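Local atomic coordinates of aminoglycoside 6-adenylyltransferase (Bacillus subtilis, PDB entry 2PBE), a protein that confers streptomycin resistance by transferring a nucleotidyl group from ATP or GTP to the 6-hydroxyl of streptomycin, and also adenylates streptidine. Residues K69-Q74 against L95-N100; N159-V164 against T247-F252. One frame throughout, in Å; residues are numbered along the deposited sequence.

Interaction 1. Residues K69-Q74 against L95-N100; sequences KRIMMQ and LFEDGN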
loop_
_atom_site.group_PDB
_atom_site.type_symbol
_atom_site.label_atom_id
_atom_site.label_comp_id
_atom_site.label_asym_id
_atom_site.label_seq_id
_atom_site.Cartn_x
_atom_site.Cartn_y
_atom_site.Cartn_z
ATOM N N LYS A 69 -23.670 -6.042 8.814
ATOM C CA LYS A 69 -25.120 -5.986 8.773
ATOM C C LYS A 69 -25.576 -4.803 7.951
ATOM O O LYS A 69 -25.056 -3.692 8.081
ATOM C CB LYS A 69 -25.684 -5.915 10.196
ATOM C CG LYS A 69 -26.004 -7.267 10.873
ATOM C CD LYS A 69 -24.919 -8.331 10.693
ATOM C CE LYS A 69 -25.199 -9.265 9.500
ATOM N NZ LYS A 69 -23.927 -9.886 9.030
ATOM N N ARG A 70 -26.552 -5.063 7.084
ATOM C CA ARG A 70 -27.081 -4.028 6.213
ATOM C C ARG A 70 -28.563 -3.761 6.386
ATOM O O ARG A 70 -29.311 -4.616 6.873
ATOM C CB ARG A 70 -26.798 -4.384 4.752
ATOM C CG ARG A 70 -27.024 -5.834 4.395
ATOM C CD ARG A 70 -26.661 -6.126 2.947
ATOM N NE ARG A 70 -26.224 -7.507 2.784
ATOM C CZ ARG A 70 -27.007 -8.565 2.900
ATOM N NH1 ARG A 70 -28.295 -8.426 3.179
ATOM N NH2 ARG A 70 -26.500 -9.775 2.751
ATOM N N ILE A 71 -28.966 -2.558 5.982
ATOM C CA ILE A 71 -30.354 -2.128 6.035
ATOM C C ILE A 71 -31.065 -2.773 4.838
ATOM O O ILE A 71 -32.168 -3.286 4.973
ATOM C CB ILE A 71 -30.437 -0.583 5.972
ATOM C CG1 ILE A 71 -29.814 -0.001 7.243
ATOM C CG2 ILE A 71 -31.879 -0.131 5.789
ATOM C CD1 ILE A 71 -29.613 1.486 7.235
HETATM N N MSE A 72 -30.431 -2.744 3.669
HETATM C CA MSE A 72 -31.003 -3.382 2.482
HETATM C C MSE A 72 -29.974 -3.462 1.371
HETATM O O MSE A 72 -28.867 -2.928 1.504
HETATM C CB MSE A 72 -32.224 -2.624 1.982
HETATM C CG MSE A 72 -31.871 -1.345 1.284
HETATM SE SE MSE A 72 -33.376 -0.416 0.523
HETATM C CE MSE A 72 -32.695 1.344 0.665
HETATM N N MSE A 73 -30.349 -4.096 0.261
HETATM C CA MSE A 73 -29.428 -4.247 -0.848
HETATM C C MSE A 73 -30.149 -4.357 -2.174
HETATM O O MSE A 73 -31.279 -4.828 -2.234
HETATM C CB MSE A 73 -28.597 -5.497 -0.591
HETATM C CG MSE A 73 -27.706 -5.927 -1.719
HETATM SE SE MSE A 73 -26.872 -7.612 -1.246
HETATM C CE MSE A 73 -28.128 -8.872 -2.013
ATOM N N GLN A 74 -29.471 -3.927 -3.241
ATOM C CA GLN A 74 -30.028 -3.997 -4.586
ATOM C C GLN A 74 -29.021 -4.656 -5.528
ATOM O O GLN A 74 -27.819 -4.363 -5.463
ATOM C CB GLN A 74 -30.392 -2.593 -5.096
ATOM C CG GLN A 74 -30.957 -2.559 -6.525
ATOM C CD GLN A 74 -31.416 -1.170 -6.958
ATOM O OE1 GLN A 74 -32.312 -0.572 -6.342
ATOM N NE2 GLN A 74 -30.800 -0.641 -8.020
ATOM N N LEU A 95 -26.665 -0.680 1.566
ATOM C CA LEU A 95 -26.827 0.402 2.511
ATOM C C LEU A 95 -26.559 -0.255 3.852
ATOM O O LEU A 95 -27.386 -1.010 4.357
ATOM C CB LEU A 95 -28.245 0.979 2.471
ATOM C CG LEU A 95 -28.401 2.146 3.464
ATOM C CD1 LEU A 95 -27.512 3.294 3.062
ATOM C CD2 LEU A 95 -29.842 2.585 3.555
ATOM N N PHE A 96 -25.396 0.024 4.428
ATOM C CA PHE A 96 -25.022 -0.580 5.706
ATOM C C PHE A 96 -25.724 -0.011 6.934
ATOM O O PHE A 96 -26.144 1.149 6.953
ATOM C CB PHE A 96 -23.509 -0.486 5.895
ATOM C CG PHE A 96 -22.723 -1.358 4.953
ATOM C CD1 PHE A 96 -22.690 -2.757 5.136
ATOM C CD2 PHE A 96 -22.059 -0.800 3.845
ATOM C CE1 PHE A 96 -21.997 -3.603 4.223
ATOM C CE2 PHE A 96 -21.357 -1.626 2.916
ATOM C CZ PHE A 96 -21.325 -3.038 3.106
ATOM N N GLU A 97 -25.857 -0.848 7.954
ATOM C CA GLU A 97 -26.496 -0.417 9.184
ATOM C C GLU A 97 -25.760 0.736 9.842
ATOM O O GLU A 97 -26.388 1.640 10.380
ATOM C CB GLU A 97 -26.594 -1.574 10.178
ATOM C CG GLU A 97 -27.882 -2.350 10.108
ATOM C CD GLU A 97 -27.962 -3.419 11.180
ATOM O OE1 GLU A 97 -27.632 -3.115 12.351
ATOM O OE2 GLU A 97 -28.344 -4.567 10.849
ATOM N N ASP A 98 -24.431 0.696 9.798
ATOM C CA ASP A 98 -23.599 1.730 10.414
ATOM C C ASP A 98 -23.752 3.041 9.650
ATOM O O ASP A 98 -23.258 4.079 10.077
ATOM C CB ASP A 98 -22.129 1.307 10.419
ATOM C CG ASP A 98 -21.460 1.460 9.062
ATOM O OD1 ASP A 98 -22.018 0.984 8.057
ATOM O OD2 ASP A 98 -20.368 2.064 9.005
ATOM N N GLY A 99 -24.439 2.984 8.514
ATOM C CA GLY A 99 -24.658 4.182 7.728
ATOM C C GLY A 99 -23.899 4.238 6.422
ATOM O O GLY A 99 -24.245 5.040 5.556
ATOM N N ASN A 100 -22.872 3.406 6.255
ATOM C CA ASN A 100 -22.121 3.459 5.012
ATOM C C ASN A 100 -22.831 2.846 3.813
ATOM O O ASN A 100 -23.672 1.950 3.945
ATOM C CB ASN A 100 -20.727 2.847 5.208
ATOM C CG ASN A 100 -19.770 3.814 5.889
ATOM O OD1 ASN A 100 -19.443 4.866 5.340
ATOM N ND2 ASN A 100 -19.328 3.471 7.080
#
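Opposite Leu95 the chain fits in two residues, Ile71 and Met72, a classic beta bulge between two antiparallel strands. The backbone holds it from both directions: Ile71 N gives a hydrogen bond to Leu95 O at 2.7 Å, and Leu95 N gives one to Met72 O at 3.1 Å. Ile71 CB points toward 95-100 and lies 3.5 Å from Leu95 O. Ile71 CG1, placed beside the backbone N (chi1 -66°), passes Glu97 CA at 3.9 Å. CG2 is near Leu95 CD2. Ile71 CD1 lies closest to Phe96 O, at 3.5 Å, and then meets Leu95 CD2 at 3.8 Å. Before the bulge, Arg70 and Phe96 form a non-hydrogen-bonded pair, and Glu97 N hydrogen-bonds to Lys69 O. Glu97 runs alongside Lys69, while Lys69 NZ makes its salt bridge with Glu65. A type I turn from Phe96 to Gly99 follows, with an Asx turn from Asp98 OD1 to Asn100 N. Arg4 makes a salt bridge with Asp98 and a cation-pi contact with Phe96. Strand 70-74 is the outermost on this side of the mixed sheet. Strand 90-96 separates it from strand 101-108, and Phe96 packs on Met9 of helix 6-19.

Interaction 2. Residues N159-V164 against T247-F252; sequences NEFWMV and TCYALF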
loop_
_atom_site.group_PDB
_atom_site.type_symbol
_atom_site.label_atom_id
_atom_site.label_comp_id
_atom_site.label_asym_id
_atom_site.label_seq_id
_atom_site.Cartn_x
_atom_site.Cartn_y
_atom_site.Cartn_z
ATOM N N ASN A 159 19.292 5.864 -2.787
ATOM C CA ASN A 159 19.939 7.153 -2.939
ATOM C C ASN A 159 19.201 8.191 -2.105
ATOM O O ASN A 159 19.794 8.854 -1.264
ATOM C CB ASN A 159 19.943 7.546 -4.416
ATOM C CG ASN A 159 20.893 8.688 -4.717
ATOM O OD1 ASN A 159 21.998 8.486 -5.232
ATOM N ND2 ASN A 159 20.468 9.893 -4.392
ATOM N N GLU A 160 17.897 8.288 -2.312
ATOM C CA GLU A 160 17.065 9.240 -1.588
ATOM C C GLU A 160 17.090 8.993 -0.091
ATOM O O GLU A 160 17.233 9.923 0.709
ATOM C CB GLU A 160 15.617 9.156 -2.086
ATOM C CG GLU A 160 14.650 10.149 -1.443
ATOM C CD GLU A 160 14.903 11.602 -1.846
ATOM O OE1 GLU A 160 14.080 12.469 -1.475
ATOM O OE2 GLU A 160 15.921 11.882 -2.521
ATOM N N PHE A 161 16.940 7.727 0.287
ATOM C CA PHE A 161 16.952 7.350 1.694
ATOM C C PHE A 161 18.179 7.891 2.414
ATOM O O PHE A 161 18.070 8.686 3.337
ATOM C CB PHE A 161 16.965 5.839 1.853
ATOM C CG PHE A 161 16.999 5.389 3.286
ATOM C CD1 PHE A 161 15.817 5.365 4.038
ATOM C CD2 PHE A 161 18.210 5.033 3.907
ATOM C CE1 PHE A 161 15.823 4.990 5.400
ATOM C CE2 PHE A 161 18.238 4.653 5.277
ATOM C CZ PHE A 161 17.023 4.635 6.021
ATOM N N TRP A 162 19.353 7.442 1.983
ATOM C CA TRP A 162 20.582 7.866 2.622
ATOM C C TRP A 162 20.899 9.344 2.472
ATOM O O TRP A 162 21.427 9.956 3.408
ATOM C CB TRP A 162 21.734 7.001 2.130
ATOM C CG TRP A 162 21.546 5.570 2.493
ATOM C CD1 TRP A 162 21.052 4.578 1.684
ATOM C CD2 TRP A 162 21.778 4.969 3.766
ATOM N NE1 TRP A 162 20.962 3.393 2.378
ATOM C CE2 TRP A 162 21.396 3.596 3.656
ATOM C CE3 TRP A 162 22.271 5.448 4.998
ATOM C CZ2 TRP A 162 21.489 2.676 4.737
ATOM C CZ3 TRP A 162 22.367 4.530 6.102
ATOM C CH2 TRP A 162 21.972 3.153 5.949
HETATM N N MSE A 163 20.579 9.928 1.319
HETATM C CA MSE A 163 20.867 11.339 1.135
HETATM C C MSE A 163 20.065 12.216 2.067
HETATM O O MSE A 163 20.637 13.004 2.818
HETATM C CB MSE A 163 20.617 11.765 -0.310
HETATM C CG MSE A 163 20.984 13.235 -0.609
HETATM SE SE MSE A 163 22.874 13.715 -0.294
HETATM C CE MSE A 163 23.631 13.417 -2.066
ATOM N N VAL A 164 18.746 12.090 2.023
ATOM C CA VAL A 164 17.905 12.913 2.859
ATOM C C VAL A 164 18.213 12.593 4.315
ATOM O O VAL A 164 18.017 13.412 5.223
ATOM C CB VAL A 164 16.441 12.654 2.553
ATOM C CG1 VAL A 164 15.553 13.424 3.516
ATOM C CG2 VAL A 164 16.157 13.063 1.110
ATOM N N THR A 247 17.475 3.455 13.880
ATOM C CA THR A 247 16.553 2.330 13.755
ATOM C C THR A 247 16.143 2.191 12.282
ATOM O O THR A 247 16.092 1.082 11.764
ATOM C CB THR A 247 15.330 2.514 14.702
ATOM O OG1 THR A 247 15.788 2.448 16.058
ATOM C CG2 THR A 247 14.261 1.424 14.476
ATOM N N CYS A 248 15.872 3.311 11.616
ATOM C CA CYS A 248 15.532 3.295 10.198
ATOM C C CYS A 248 16.728 2.745 9.417
ATOM O O CYS A 248 16.567 2.017 8.437
ATOM C CB CYS A 248 15.205 4.699 9.713
ATOM S SG CYS A 248 13.689 5.372 10.445
ATOM N N TYR A 249 17.931 3.099 9.859
ATOM C CA TYR A 249 19.163 2.619 9.229
ATOM C C TYR A 249 19.190 1.101 9.238
ATOM O O TYR A 249 19.313 0.453 8.191
ATOM C CB TYR A 249 20.405 3.126 9.992
ATOM C CG TYR A 249 20.871 4.510 9.607
ATOM C CD1 TYR A 249 19.988 5.423 8.971
ATOM C CD2 TYR A 249 22.202 4.929 9.864
ATOM C CE1 TYR A 249 20.409 6.708 8.599
ATOM C CE2 TYR A 249 22.650 6.238 9.484
ATOM C CZ TYR A 249 21.738 7.120 8.849
ATOM O OH TYR A 249 22.132 8.383 8.455
ATOM N N ALA A 250 19.070 0.555 10.446
ATOM C CA ALA A 250 19.087 -0.882 10.666
ATOM C C ALA A 250 18.063 -1.587 9.796
ATOM O O ALA A 250 18.366 -2.582 9.146
ATOM C CB ALA A 250 18.817 -1.165 12.127
ATOM N N LEU A 251 16.842 -1.056 9.770
ATOM C CA LEU A 251 15.789 -1.663 8.979
ATOM C C LEU A 251 15.962 -1.486 7.483
ATOM O O LEU A 251 15.566 -2.354 6.711
ATOM C CB LEU A 251 14.438 -1.124 9.412
ATOM C CG LEU A 251 13.976 -1.697 10.752
ATOM C CD1 LEU A 251 12.739 -0.979 11.234
ATOM C CD2 LEU A 251 13.696 -3.199 10.600
ATOM N N PHE A 252 16.559 -0.372 7.067
ATOM C CA PHE A 252 16.733 -0.150 5.637
ATOM C C PHE A 252 17.774 -1.078 5.063
ATOM O O PHE A 252 17.652 -1.511 3.921
ATOM C CB PHE A 252 17.149 1.293 5.323
ATOM C CG PHE A 252 16.839 1.694 3.912
ATOM C CD1 PHE A 252 15.508 1.916 3.529
ATOM C CD2 PHE A 252 17.857 1.818 2.950
ATOM C CE1 PHE A 252 15.174 2.267 2.181
ATOM C CE2 PHE A 252 17.551 2.169 1.583
ATOM C CZ PHE A 252 16.200 2.393 1.204
#
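Phe161 and Phe252 stack face to face between two nearly antiparallel helices. Their ring centroids are 3.7 Å apart and the planes differ by 4°. The two side chains run antiparallel to each other. Both have CG anti to the backbone N (chi1 179° for Phe161), and each CB lies over the other ring: Phe161 CB is 3.9 Å from the Phe252 centroid. This is the tight part of the contact. Trp162 adds a second aromatic pair. The edge of its six-membered ring points at the face of Tyr249, with Trp162 CZ3 over the ring centre and 3.8 Å from Tyr249 CD2. Trp162 NE1 lies 3.5 Å from Phe252 CD2, where the rings meet obliquely. Cys248 is looser, with CB 4.1 Å from Phe161 CZ. On the outer sides of the helices, Met163 and Ala250 are exposed and do not join the aromatic cluster. No hydrogen bond links the two segments, but Tyr249 OH hydrogen-bonds with Ser165 OG, just after segment 159-164. The cluster joins helices 151-173 and 238-263 within a helical bundle. Helix 177-204 packs on Phe161 and Phe252, and helix 270-283 on Trp162 and Tyr249.

In the fold
The two contacts share no helix or strand. They lie on opposite sides of the chain's centre, with their own centres about 45 Å apart and nearest atoms about 33 Å apart. Interaction 1 is at the surface, at the edge of the mixed sheet. It depends largely on backbone hydrogen bonds, with a few aliphatic contacts and charged side chains around them. Interaction 2 is buried among helices, and all five of its touching residues are buried. It depends on aromatic rings, with no polar bond across it. The first joins segments with 20 residues between them, the second segments with 82.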